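Local coordinates for oligopeptide-binding protein oppA (Lactococcus lactis, PDB 3DRF) that captures extracellular oligopeptides in a voluminous cavity that closes like a Venus flytrap and serves the OppABCDF ABC transporter in their uptake, at residues Arg333-Tyr338 and Lys386-Asp391. Residues are numbered along the deposited sequence; the frame is centred on the assembly and turned at random.
Sequences RQAIGY and KLLDED
Ala335 sets its methyl group against two neighbouring leucines where helices 330-339 and 381-390 pack nearly antiparallel, their local axes 9.2 Å apart at 159°. Apolar contact does nearly all the work. Ala335 CB sits 3.6 Å from Leu388 CG and touches both methyls of that isopropyl group, so it meets the branch point rather than a single tip. Ala335 CB also lies 4.3 Å from Leu387 CB. The CA atoms of Ala335 and Leu387 are 6.2 Å apart, an approach consistent with a one-carbon side chain, and Ala384 also touches Ala335.

Leu387 makes the remaining side-chain contacts between the two segments. Its CG stands beside the backbone N and anti to the carbonyl carbon (chi1 -75°), which carries the two methyls across to the other helix. CD1 reaches Tyr338 CD2 at 3.9 Å, approaching the ring obliquely, and also rests 4.0 Å from Gln334 CB. CD2 meets Gln334 OE1 at 3.8 Å, a van der Waals contact where the extended glutamine crosses the leucine at about a right angle.

Polar groups find their partners around this patch. Gln334 NE2 donates to the carbonyl of Lys532, and Tyr338 OH is hydrogen-bonded to Lys383 NZ. Leu387 O accepts a bond from Asn331 ND2 on the facing helix. Along the outer side of helix 381-390, Lys386 NZ forms a salt bridge with Glu390 OE2 at 3.0 Å, meeting the carboxylate on its syn side but 29° out of plane.

This is plain helix-helix packing in a family 5 solute-binding protein: helix 330-339 rests on strand 292-307 through Ile336 and meets helix 381-390 on another side. No hydrogen bond or salt bridge joins 333-338 to 386-391; cohesion between them comes from van der Waals packing of Ala335, Tyr338 and the Gln334 chain against Leu387 and Leu388.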
loop_
_atom_site.group_PDB
_atom_site.type_symbol
_atom_site.label_atom_id
_atom_site.label_comp_id
_atom_site.label_asym_id
_atom_site.label_seq_id
_atom_site.Cartn_x
_atom_site.Cartn_y
_atom_site.Cartn_z
ATOM N N ARG A 333 17.105 17.995 5.249
ATOM C CA ARG A 333 16.386 16.847 4.609
ATOM C C ARG A 333 17.244 16.179 3.536
ATOM O O ARG A 333 17.366 15.026 3.485
ATOM C CB ARG A 333 15.030 17.311 3.966
ATOM C CG ARG A 333 14.047 17.826 5.075
ATOM C CD ARG A 333 12.588 17.999 4.560
ATOM N NE ARG A 333 12.499 18.837 3.336
ATOM C CZ ARG A 333 12.292 20.150 3.336
ATOM N NH1 ARG A 333 12.212 20.827 4.467
ATOM N NH2 ARG A 333 12.198 20.827 2.197
ATOM N N GLN A 334 17.849 17.008 2.690
ATOM C CA GLN A 334 18.696 16.507 1.613
ATOM C C GLN A 334 19.964 15.826 2.166
ATOM O O GLN A 334 20.316 14.757 1.750
ATOM C CB GLN A 334 19.100 17.667 0.677
ATOM C CG GLN A 334 17.900 18.235 -0.186
ATOM C CD GLN A 334 18.324 19.402 -1.030
ATOM O OE1 GLN A 334 19.395 19.887 -0.877
ATOM N NE2 GLN A 334 17.490 19.795 -1.959
ATOM N N ALA A 335 20.575 16.468 3.167
ATOM C CA ALA A 335 21.840 15.961 3.751
ATOM C C ALA A 335 21.632 14.553 4.363
ATOM O O ALA A 335 22.405 13.677 4.186
ATOM C CB ALA A 335 22.436 16.977 4.812
ATOM N N ILE A 336 20.524 14.415 5.079
ATOM C CA ILE A 336 20.218 13.150 5.767
ATOM C C ILE A 336 20.001 12.022 4.712
ATOM O O ILE A 336 20.373 10.931 4.896
ATOM C CB ILE A 336 19.059 13.369 6.752
ATOM C CG1 ILE A 336 19.569 14.205 7.937
ATOM C CG2 ILE A 336 18.452 11.991 7.262
ATOM C CD1 ILE A 336 18.449 14.687 8.916
ATOM N N GLY A 337 19.414 12.394 3.570
ATOM C CA GLY A 337 19.296 11.475 2.421
ATOM C C GLY A 337 20.651 11.089 1.791
ATOM O O GLY A 337 20.918 9.973 1.596
ATOM N N TYR A 338 21.501 12.099 1.581
ATOM C CA TYR A 338 22.835 11.820 0.971
ATOM C C TYR A 338 23.761 10.991 1.873
ATOM O O TYR A 338 24.649 10.361 1.402
ATOM C CB TYR A 338 23.556 13.118 0.542
ATOM C CG TYR A 338 22.974 13.734 -0.720
ATOM C CD1 TYR A 338 22.972 13.032 -1.918
ATOM C CD2 TYR A 338 22.440 15.020 -0.711
ATOM C CE1 TYR A 338 22.429 13.584 -3.101
ATOM C CE2 TYR A 338 21.906 15.585 -1.882
ATOM C CZ TYR A 338 21.910 14.848 -3.062
ATOM O OH TYR A 338 21.384 15.416 -4.190
ATOM N N LYS A 386 28.661 19.555 3.363
ATOM C CA LYS A 386 28.663 20.878 2.707
ATOM C C LYS A 386 27.290 21.559 2.876
ATOM O O LYS A 386 27.229 22.679 3.221
ATOM C CB LYS A 386 29.038 20.719 1.230
ATOM C CG LYS A 386 29.089 22.045 0.465
ATOM C CD LYS A 386 29.575 21.799 -0.978
ATOM C CE LYS A 386 29.548 23.004 -1.844
ATOM N NZ LYS A 386 28.317 23.092 -2.428
ATOM N N LEU A 387 26.202 20.815 2.602
ATOM C CA LEU A 387 24.841 21.339 2.714
ATOM C C LEU A 387 24.569 21.860 4.114
ATOM O O LEU A 387 23.980 22.874 4.281
ATOM C CB LEU A 387 23.806 20.252 2.347
ATOM C CG LEU A 387 23.698 19.980 0.842
ATOM C CD1 LEU A 387 22.970 18.676 0.617
ATOM C CD2 LEU A 387 22.850 21.096 0.130
ATOM N N LEU A 388 25.020 21.108 5.110
ATOM C CA LEU A 388 24.786 21.472 6.508
ATOM C C LEU A 388 25.636 22.697 6.906
ATOM O O LEU A 388 25.147 23.562 7.547
ATOM C CB LEU A 388 25.066 20.253 7.434
ATOM C CG LEU A 388 23.982 19.142 7.259
ATOM C CD1 LEU A 388 24.454 17.884 8.013
ATOM C CD2 LEU A 388 22.637 19.673 7.767
ATOM N N ASP A 389 26.898 22.717 6.480
ATOM C CA ASP A 389 27.794 23.868 6.720
ATOM C C ASP A 389 27.164 25.134 6.107
ATOM O O ASP A 389 27.064 26.119 6.754
ATOM C CB ASP A 389 29.172 23.670 6.047
ATOM C CG ASP A 389 30.117 22.852 6.851
ATOM O OD1 ASP A 389 29.850 22.585 8.017
ATOM O OD2 ASP A 389 31.080 22.435 6.286
ATOM N N GLU A 390 26.734 25.030 4.857
ATOM C CA GLU A 390 26.112 26.160 4.107
ATOM C C GLU A 390 24.836 26.677 4.758
ATOM O O GLU A 390 24.515 27.815 4.655
ATOM C CB GLU A 390 25.847 25.777 2.639
ATOM C CG GLU A 390 27.092 25.623 1.791
ATOM C CD GLU A 390 26.830 25.105 0.413
ATOM O OE1 GLU A 390 25.763 24.570 0.113
ATOM O OE2 GLU A 390 27.743 25.212 -0.358
ATOM N N ASP A 391 24.108 25.810 5.457
ATOM C CA ASP A 391 22.849 26.160 6.105
ATOM C C ASP A 391 22.999 26.595 7.564
ATOM O O ASP A 391 22.086 26.787 8.222
ATOM C CB ASP A 391 21.841 24.972 5.985
ATOM C CG ASP A 391 20.413 25.374 6.219
ATOM O OD1 ASP A 391 19.968 26.341 5.688
ATOM O OD2 ASP A 391 19.786 24.770 7.046
#